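Local coordinates for protein triabin (Triatoma pallidipennis, PDB 1AVG) that inhibits thrombin by forming a non-covalent one-to-one complex with it, blocking platelet aggregation and fibrin formation while barely suppressing its amidolytic activity, at residues 4-9 with 120-125; 9-14 with 95-100; 26-31 with 54-59. One frame throughout, in Å; residues are numbered along the deposited sequence.

Contact 1: residues 4-9 with 120-125. Unlike the reference sequence in segment 120-125: Arg123 (reference Asp).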
loop_
_atom_site.group_PDB
_atom_site.type_symbol
_atom_site.label_atom_id
_atom_site.label_comp_id
_atom_site.label_asym_id
_atom_site.label_seq_id
_atom_site.Cartn_x
_atom_site.Cartn_y
_atom_site.Cartn_z
ATOM N N ASP C 4 8.540 12.526 14.851
ATOM C CA ASP C 4 9.335 11.336 14.576
ATOM C C ASP C 4 10.512 11.268 15.548
ATOM O O ASP C 4 11.109 12.294 15.885
ATOM C CB ASP C 4 9.840 11.378 13.132
ATOM C CG ASP C 4 8.716 11.544 12.115
ATOM O OD1 ASP C 4 7.524 11.481 12.487
ATOM O OD2 ASP C 4 9.033 11.725 10.925
ATOM N N ASP C 5 10.854 10.061 15.988
ATOM C CA ASP C 5 11.955 9.887 16.927
ATOM C C ASP C 5 12.702 8.591 16.626
ATOM O O ASP C 5 12.327 7.518 17.097
ATOM C CB ASP C 5 11.421 9.890 18.366
ATOM C CG ASP C 5 12.474 10.294 19.386
ATOM O OD1 ASP C 5 12.856 11.486 19.417
ATOM O OD2 ASP C 5 12.910 9.425 20.167
ATOM N N CYS C 6 13.770 8.710 15.845
ATOM C CA CYS C 6 14.597 7.574 15.456
ATOM C C CYS C 6 15.127 6.818 16.664
ATOM O O CYS C 6 15.376 5.616 16.594
ATOM C CB CYS C 6 15.774 8.051 14.606
ATOM S SG CYS C 6 15.246 9.044 13.181
ATOM N N SER C 7 15.290 7.534 17.772
ATOM C CA SER C 7 15.796 6.954 19.010
ATOM C C SER C 7 14.909 5.806 19.505
ATOM O O SER C 7 15.406 4.731 19.855
ATOM C CB SER C 7 15.895 8.040 20.090
ATOM O OG SER C 7 16.306 9.285 19.542
ATOM N N ILE C 8 13.597 6.034 19.509
ATOM C CA ILE C 8 12.652 5.024 19.972
ATOM C C ILE C 8 12.137 4.136 18.843
ATOM O O ILE C 8 11.034 3.598 18.919
ATOM C CB ILE C 8 11.461 5.652 20.762
ATOM C CG1 ILE C 8 10.604 6.539 19.857
ATOM C CG2 ILE C 8 11.982 6.475 21.941
ATOM C CD1 ILE C 8 9.440 7.202 20.583
ATOM N N GLU C 9 12.929 4.000 17.787
ATOM C CA GLU C 9 12.555 3.153 16.664
ATOM C C GLU C 9 13.157 1.768 16.876
ATOM O O GLU C 9 13.713 1.477 17.935
ATOM C CB GLU C 9 13.048 3.750 15.339
ATOM C CG GLU C 9 11.994 4.541 14.567
ATOM C CD GLU C 9 10.883 3.666 13.995
ATOM O OE1 GLU C 9 11.106 2.451 13.792
ATOM O OE2 GLU C 9 9.779 4.197 13.739
ATOM N N LYS C 120 19.368 18.138 17.052
ATOM C CA LYS C 120 18.186 17.280 17.019
ATOM C C LYS C 120 17.250 17.509 15.836
ATOM O O LYS C 120 16.620 18.557 15.723
ATOM C CB LYS C 120 17.402 17.384 18.336
ATOM C CG LYS C 120 16.282 16.349 18.492
ATOM C CD LYS C 120 16.837 14.946 18.768
ATOM C CE LYS C 120 15.743 13.869 18.781
ATOM N NZ LYS C 120 14.608 14.128 19.714
ATOM N N GLU C 121 17.145 16.506 14.968
ATOM C CA GLU C 121 16.262 16.573 13.806
ATOM C C GLU C 121 16.074 15.158 13.245
ATOM O O GLU C 121 17.023 14.541 12.758
ATOM C CB GLU C 121 16.847 17.511 12.754
ATOM C CG GLU C 121 15.804 18.165 11.863
ATOM C CD GLU C 121 16.413 19.088 10.820
ATOM O OE1 GLU C 121 17.201 19.990 11.193
ATOM O OE2 GLU C 121 16.093 18.909 9.622
ATOM N N ASP C 122 14.852 14.641 13.354
ATOM C CA ASP C 122 14.531 13.286 12.907
ATOM C C ASP C 122 13.577 13.263 11.737
ATOM O O ASP C 122 12.555 13.949 11.739
ATOM C CB ASP C 122 13.888 12.484 14.039
ATOM C CG ASP C 122 14.737 12.441 15.288
ATOM O OD1 ASP C 122 15.005 13.514 15.863
ATOM O OD2 ASP C 122 15.116 11.329 15.707
ATOM N N ARG C 123 13.858 12.396 10.778
ATOM C CA ARG C 123 13.006 12.289 9.614
ATOM C C ARG C 123 13.190 10.936 8.926
ATOM O O ARG C 123 14.304 10.417 8.831
ATOM C CB ARG C 123 13.305 13.462 8.673
ATOM C CG ARG C 123 12.378 13.614 7.478
ATOM C CD ARG C 123 12.623 14.960 6.802
ATOM N NE ARG C 123 12.096 15.027 5.438
ATOM C CZ ARG C 123 12.194 16.095 4.649
ATOM N NH1 ARG C 123 12.798 17.200 5.080
ATOM N NH2 ARG C 123 11.690 16.063 3.422
ATOM N N TYR C 124 12.071 10.328 8.543
ATOM C CA TYR C 124 12.075 9.042 7.854
ATOM C C TYR C 124 12.355 9.326 6.386
ATOM O O TYR C 124 11.596 10.040 5.729
ATOM C CB TYR C 124 10.724 8.335 8.029
ATOM C CG TYR C 124 10.398 7.967 9.471
ATOM C CD1 TYR C 124 10.897 6.796 10.046
ATOM C CD2 TYR C 124 9.601 8.793 10.258
ATOM C CE1 TYR C 124 10.609 6.466 11.375
ATOM C CE2 TYR C 124 9.304 8.469 11.582
ATOM C CZ TYR C 124 9.810 7.309 12.138
ATOM O OH TYR C 124 9.513 7.006 13.455
ATOM N N LEU C 125 13.457 8.783 5.884
ATOM C CA LEU C 125 13.879 9.011 4.508
ATOM C C LEU C 125 13.960 7.716 3.711
ATOM O O LEU C 125 14.051 6.631 4.286
ATOM C CB LEU C 125 15.255 9.685 4.505
ATOM C CG LEU C 125 15.466 10.924 5.376
ATOM C CD1 LEU C 125 16.957 11.220 5.460
ATOM C CD2 LEU C 125 14.709 12.107 4.816
HETATM O O HOH W 1 9.679 12.586 8.463
#
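Asp122 reaches across to the N-terminal segment with one carboxylate oxygen, and the backbone N of Cys6 donates to it, N to OD2 2.9 Å, from the anti side and 29° out of the carboxylate plane. The same OD2 also bonds Ser112 on strand 106-115, so this buried oxygen has two hydrogen-bond partners. With CG beside its own backbone N (chi1 -56°), Asp122 sends its carboxylate toward residues 5 and 6. Lys120, its chain bent at chi2 and chi4, brings NZ to OD1 of Asp5 at 3.2 Å, nearly along the C-O axis; a longer ion pair to Asp122 OD1 completes a three-residue salt-bridge network. Tyr124 is met at its ring edge. From one end Glu9 accepts a hydrogen bond from its hydroxyl, OH to OE2 2.8 Å, with the carboxylate turned nearly perpendicular to the ring. Asp4 lies along the CD2-CE2 edge, while its OD2 bonds the terminal amine of Ala1 and receives a water, 2.7 Å away, that in turn accepts from Tyr124 N. Disulfide Cys6-Cys110 ties the same segment to the neighbouring strand. Four acidic side chains thus gather where the N-terminal segment meets the last strand of this calycin fold; Lys120 probably offsets the repulsion between Asp5 and Asp122, while the terminal amine and neutral donors serve the other carboxylates.

Contact 2: residues 9-14 with 95-100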
loop_
_atom_site.group_PDB
_atom_site.type_symbol
_atom_site.label_atom_id
_atom_site.label_comp_id
_atom_site.label_asym_id
_atom_site.label_seq_id
_atom_site.Cartn_x
_atom_site.Cartn_y
_atom_site.Cartn_z
ATOM N N GLU C 9 12.929 4.000 17.787
ATOM C CA GLU C 9 12.555 3.153 16.664
ATOM C C GLU C 9 13.157 1.768 16.876
ATOM O O GLU C 9 13.713 1.477 17.935
ATOM C CB GLU C 9 13.048 3.750 15.339
ATOM C CG GLU C 9 11.994 4.541 14.567
ATOM C CD GLU C 9 10.883 3.666 13.995
ATOM O OE1 GLU C 9 11.106 2.451 13.792
ATOM O OE2 GLU C 9 9.779 4.197 13.739
ATOM N N LYS C 10 13.054 0.918 15.866
ATOM C CA LYS C 10 13.589 -0.428 15.957
ATOM C C LYS C 10 14.254 -0.771 14.629
ATOM O O LYS C 10 13.619 -0.706 13.576
ATOM C CB LYS C 10 12.454 -1.407 16.263
ATOM C CG LYS C 10 12.910 -2.791 16.680
ATOM C CD LYS C 10 11.726 -3.648 17.083
ATOM C CE LYS C 10 12.179 -4.976 17.652
ATOM N NZ LYS C 10 11.016 -5.758 18.149
ATOM N N ALA C 11 15.545 -1.080 14.676
ATOM C CA ALA C 11 16.291 -1.417 13.468
ATOM C C ALA C 11 15.833 -2.766 12.936
ATOM O O ALA C 11 15.189 -3.530 13.653
ATOM C CB ALA C 11 17.783 -1.431 13.745
ATOM N N MET C 12 16.194 -3.071 11.696
ATOM C CA MET C 12 15.785 -4.318 11.070
ATOM C C MET C 12 16.505 -5.598 11.485
ATOM O O MET C 12 16.148 -6.681 11.019
ATOM C CB MET C 12 15.801 -4.180 9.550
ATOM C CG MET C 12 17.170 -4.125 8.930
ATOM S SD MET C 12 16.997 -4.038 7.163
ATOM C CE MET C 12 17.481 -5.680 6.637
ATOM N N GLY C 13 17.531 -5.495 12.320
ATOM C CA GLY C 13 18.232 -6.695 12.759
ATOM C C GLY C 13 19.083 -7.418 11.723
ATOM O O GLY C 13 20.308 -7.437 11.839
ATOM N N ASP C 14 18.459 -7.994 10.703
ATOM C CA ASP C 14 19.192 -8.716 9.661
ATOM C C ASP C 14 19.960 -7.811 8.691
ATOM O O ASP C 14 20.324 -8.235 7.588
ATOM C CB ASP C 14 18.232 -9.620 8.871
ATOM C CG ASP C 14 17.075 -8.850 8.238
ATOM O OD1 ASP C 14 16.221 -8.341 8.992
ATOM O OD2 ASP C 14 17.013 -8.768 6.988
ATOM N N ASP C 95 22.879 10.057 12.276
ATOM C CA ASP C 95 22.672 8.714 12.807
ATOM C C ASP C 95 21.624 8.039 11.939
ATOM O O ASP C 95 20.632 8.674 11.577
ATOM C CB ASP C 95 22.192 8.786 14.261
ATOM C CG ASP C 95 23.153 9.559 15.159
ATOM O OD1 ASP C 95 24.371 9.514 14.910
ATOM O OD2 ASP C 95 22.696 10.220 16.112
ATOM N N PHE C 96 21.884 6.797 11.532
ATOM C CA PHE C 96 20.948 6.037 10.696
ATOM C C PHE C 96 20.361 4.828 11.424
ATOM O O PHE C 96 21.109 4.006 11.961
ATOM C CB PHE C 96 21.641 5.483 9.451
ATOM C CG PHE C 96 22.247 6.516 8.557
ATOM C CD1 PHE C 96 21.691 7.784 8.441
ATOM C CD2 PHE C 96 23.377 6.203 7.805
ATOM C CE1 PHE C 96 22.253 8.724 7.585
ATOM C CE2 PHE C 96 23.945 7.131 6.948
ATOM C CZ PHE C 96 23.383 8.398 6.836
ATOM N N THR C 97 19.034 4.727 11.447
ATOM C CA THR C 97 18.342 3.581 12.047
ATOM C C THR C 97 17.655 2.943 10.846
ATOM O O THR C 97 16.692 3.497 10.308
ATOM C CB THR C 97 17.269 4.011 13.070
ATOM O OG1 THR C 97 17.885 4.700 14.163
ATOM C CG2 THR C 97 16.524 2.799 13.605
ATOM N N PHE C 98 18.195 1.834 10.367
ATOM C CA PHE C 98 17.617 1.195 9.202
ATOM C C PHE C 98 16.352 0.440 9.550
ATOM O O PHE C 98 16.377 -0.467 10.375
ATOM C CB PHE C 98 18.648 0.291 8.544
ATOM C CG PHE C 98 19.854 1.035 8.036
ATOM C CD1 PHE C 98 20.934 1.299 8.878
ATOM C CD2 PHE C 98 19.896 1.512 6.732
ATOM C CE1 PHE C 98 22.036 2.034 8.429
ATOM C CE2 PHE C 98 20.992 2.246 6.275
ATOM C CZ PHE C 98 22.065 2.509 7.130
ATOM N N ILE C 99 15.247 0.830 8.920
ATOM C CA ILE C 99 13.933 0.216 9.145
ATOM C C ILE C 99 13.679 -0.986 8.206
ATOM O O ILE C 99 13.401 -2.097 8.659
ATOM C CB ILE C 99 12.778 1.252 8.914
ATOM C CG1 ILE C 99 13.121 2.625 9.512
ATOM C CG2 ILE C 99 11.472 0.733 9.488
ATOM C CD1 ILE C 99 13.278 2.657 11.009
ATOM N N SER C 100 13.803 -0.748 6.902
ATOM C CA SER C 100 13.562 -1.757 5.874
ATOM C C SER C 100 14.460 -1.408 4.709
ATOM O O SER C 100 14.508 -0.256 4.295
ATOM C CB SER C 100 12.101 -1.683 5.415
ATOM O OG SER C 100 11.845 -2.481 4.269
#
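Met12 lays its CB over the backbone of strand 95-99, where it meets Ile99 O at 3.3 Å. Its CG sits between the backbone N and the carbonyl carbon (chi1 72°), and the rest of the chain then leads away, so that SD passes the CA of Ser100 rather than burrowing into the strand. The methionine also touches Tyr103 in a loop of the same chain and a polar side chain of the chain of another protein.

The backbone bond lies beside this overlap. Met12 N donates to Phe98 O at 2.9 Å, although the angle at the hydrogen is only 132°. Ala11 CA approaches the same oxygen in a CA-H...O contact of 3.2 Å, so Phe98 O meets one N-H donor and one weaker C-H donor from consecutive residues.

Here a loop without regular structure crosses a strand of the calycin beta-barrel. At its far end the strand carries a classic beta bulge, Ile99 and Ser100 both facing Leu108 of strand 106-115. Phe98 turns its ring away from the loop, stacking on Phe15 and meeting Phe20 edge-to-face.

Toward the start of the loop, methyl groups make most of the contact. Thr97 holds CG2 anti to its backbone N, which puts the methyl against Glu9 CB at 4.0 Å and near Ala11 N. Ile99, whose side chain crosses that of Glu9 at about a right angle, brings CD1 to Glu9 OE1 at 3.5 Å. That oxygen accepts from Lys10 N at 3.2 Å, while OE2 is taken up by Tyr124. Ser100 OG bonds the backbone and a polar side chain of the chain of another protein, and Asp14 OD1 likewise bonds a polar side chain there.

Contact 3: residues 26-31 with 54-59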
loop_
_atom_site.group_PDB
_atom_site.type_symbol
_atom_site.label_atom_id
_atom_site.label_comp_id
_atom_site.label_asym_id
_atom_site.label_seq_id
_atom_site.Cartn_x
_atom_site.Cartn_y
_atom_site.Cartn_z
ATOM N N TYR C 26 20.792 7.519 -3.987
ATOM C CA TYR C 26 20.278 8.855 -4.246
ATOM C C TYR C 26 19.133 9.079 -3.276
ATOM O O TYR C 26 18.314 8.198 -3.071
ATOM C CB TYR C 26 19.799 8.965 -5.688
ATOM C CG TYR C 26 20.922 8.963 -6.694
ATOM C CD1 TYR C 26 21.432 7.771 -7.195
ATOM C CD2 TYR C 26 21.456 10.159 -7.163
ATOM C CE1 TYR C 26 22.448 7.770 -8.148
ATOM C CE2 TYR C 26 22.462 10.176 -8.108
ATOM C CZ TYR C 26 22.954 8.980 -8.602
ATOM O OH TYR C 26 23.926 9.009 -9.581
ATOM N N LEU C 27 19.078 10.257 -2.679
ATOM C CA LEU C 27 18.051 10.566 -1.702
ATOM C C LEU C 27 17.421 11.942 -1.946
ATOM O O LEU C 27 18.073 12.968 -1.770
ATOM C CB LEU C 27 18.682 10.474 -0.308
ATOM C CG LEU C 27 18.116 11.176 0.919
ATOM C CD1 LEU C 27 16.734 10.678 1.261
ATOM C CD2 LEU C 27 19.060 10.910 2.068
ATOM N N ALA C 28 16.162 11.953 -2.384
ATOM C CA ALA C 28 15.447 13.198 -2.649
ATOM C C ALA C 28 14.472 13.452 -1.523
ATOM O O ALA C 28 13.959 12.516 -0.908
ATOM C CB ALA C 28 14.708 13.121 -3.963
ATOM N N HIS C 29 14.216 14.726 -1.254
ATOM C CA HIS C 29 13.294 15.090 -0.181
ATOM C C HIS C 29 11.891 15.388 -0.678
ATOM O O HIS C 29 11.031 15.811 0.087
ATOM C CB HIS C 29 13.846 16.268 0.629
ATOM C CG HIS C 29 14.932 15.881 1.582
ATOM N ND1 HIS C 29 14.792 15.979 2.947
ATOM C CD2 HIS C 29 16.172 15.379 1.368
ATOM C CE1 HIS C 29 15.897 15.558 3.537
ATOM N NE2 HIS C 29 16.749 15.187 2.598
ATOM N N GLY C 30 11.669 15.127 -1.958
ATOM C CA GLY C 30 10.373 15.364 -2.565
ATOM C C GLY C 30 10.460 15.039 -4.040
ATOM O O GLY C 30 11.558 15.017 -4.594
ATOM N N PRO C 31 9.325 14.785 -4.703
ATOM C CA PRO C 31 9.318 14.458 -6.132
ATOM C C PRO C 31 9.997 15.529 -6.984
ATOM O O PRO C 31 10.941 15.243 -7.726
ATOM C CB PRO C 31 7.828 14.377 -6.449
ATOM C CG PRO C 31 7.229 13.911 -5.147
ATOM C CD PRO C 31 7.962 14.758 -4.147
ATOM N N VAL C 54 23.906 10.858 -2.556
ATOM C CA VAL C 54 23.634 12.120 -3.216
ATOM C C VAL C 54 22.287 12.560 -2.660
ATOM O O VAL C 54 21.277 11.911 -2.913
ATOM C CB VAL C 54 23.561 11.944 -4.746
ATOM C CG1 VAL C 54 23.127 13.227 -5.410
ATOM C CG2 VAL C 54 24.914 11.525 -5.282
ATOM N N GLU C 55 22.290 13.608 -1.841
ATOM C CA GLU C 55 21.067 14.118 -1.233
ATOM C C GLU C 55 20.538 15.328 -1.989
ATOM O O GLU C 55 21.283 16.261 -2.267
ATOM C CB GLU C 55 21.311 14.470 0.232
ATOM C CG GLU C 55 20.051 14.878 0.976
ATOM C CD GLU C 55 20.191 14.767 2.476
ATOM O OE1 GLU C 55 21.180 14.179 2.949
ATOM O OE2 GLU C 55 19.306 15.266 3.195
ATOM N N ILE C 56 19.239 15.335 -2.266
ATOM C CA ILE C 56 18.603 16.412 -3.019
ATOM C C ILE C 56 17.417 17.028 -2.286
ATOM O O ILE C 56 16.664 16.322 -1.607
ATOM C CB ILE C 56 18.069 15.870 -4.350
ATOM C CG1 ILE C 56 19.173 15.127 -5.099
ATOM C CG2 ILE C 56 17.541 16.997 -5.200
ATOM C CD1 ILE C 56 18.707 13.852 -5.772
ATOM N N GLY C 57 17.270 18.344 -2.417
ATOM C CA GLY C 57 16.154 19.068 -1.820
ATOM C C GLY C 57 16.216 19.447 -0.352
ATOM O O GLY C 57 15.219 19.931 0.212
ATOM N N TYR C 58 17.371 19.239 0.275
ATOM C CA TYR C 58 17.520 19.562 1.686
ATOM C C TYR C 58 17.995 20.995 1.831
ATOM O O TYR C 58 19.185 21.282 1.760
ATOM C CB TYR C 58 18.494 18.600 2.361
ATOM C CG TYR C 58 18.429 18.608 3.871
ATOM C CD1 TYR C 58 17.208 18.631 4.539
ATOM C CD2 TYR C 58 19.594 18.577 4.632
ATOM C CE1 TYR C 58 17.149 18.623 5.928
ATOM C CE2 TYR C 58 19.551 18.569 6.017
ATOM C CZ TYR C 58 18.327 18.592 6.660
ATOM O OH TYR C 58 18.290 18.593 8.035
ATOM N N ASN C 59 17.040 21.884 2.061
ATOM C CA ASN C 59 17.278 23.319 2.218
ATOM C C ASN C 59 18.364 23.747 3.204
ATOM O O ASN C 59 18.771 24.907 3.199
ATOM C CB ASN C 59 15.962 24.016 2.579
ATOM C CG ASN C 59 15.176 23.259 3.641
ATOM O OD1 ASN C 59 15.665 23.021 4.748
ATOM N ND2 ASN C 59 13.972 22.833 3.287
#
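The His29 ring carries Tyr58 CB over one face, 4.1 Å from the ring centroid, and has Glu55 OE2 and Ile56 O at its edge. The tyrosine ring is inclined 21° to the imidazole but slid aside, leaving little overlap. Glu55 runs extended from CG, anti to its backbone N, and so carries OE2 to NE2 of His29 at 2.6 Å; carboxylate and ring are nearly parallel, although the donor lies 31° out of the carboxylate plane. OE2 also forms a salt bridge with Arg111, which would be expected to favour a charged carboxylate.

Behind the rings, strands 26-28 and 54-56 pair in parallel, their axes 4.6 Å apart. Leu27 N gives to Val54 O at 2.8 Å, Ile56 N to Leu27 O at 2.7 Å, and His29 N to Ile56 O at 2.9 Å. Tyr26 and Val54 lie side by side on the face that also bears Ala28 and Ile56, Leu27 and Glu55 on the other. Val54 packs against helix 138-141, Leu27 against strand 122-128, and Tyr26 makes a backbone bond to Glu128, which joins this parallel pair to the last strand of the barrel.

In the fold
Contact 3 is the most buried of the three, a parallel strand pair held by regular backbone bonds, whereas contacts 1 and 2 lie farther from the chain's centre, are only partly buried and each lay an irregular N-terminal segment on a strand. Those two share Glu9, and their centres are about 11 Å apart. Contact 1 relies on carboxylates and charge pairs; contact 2 on one backbone bond and van der Waals touches, with several residues meeting the chain of another protein. Contacts 2 and 3 do not touch, about 7 Å separating their nearest atoms. Strand 122-128 and the residue before it link contacts 1 and 3: Leu125 packs on Leu27, and Glu121 probably hydrogen-bonds Tyr58.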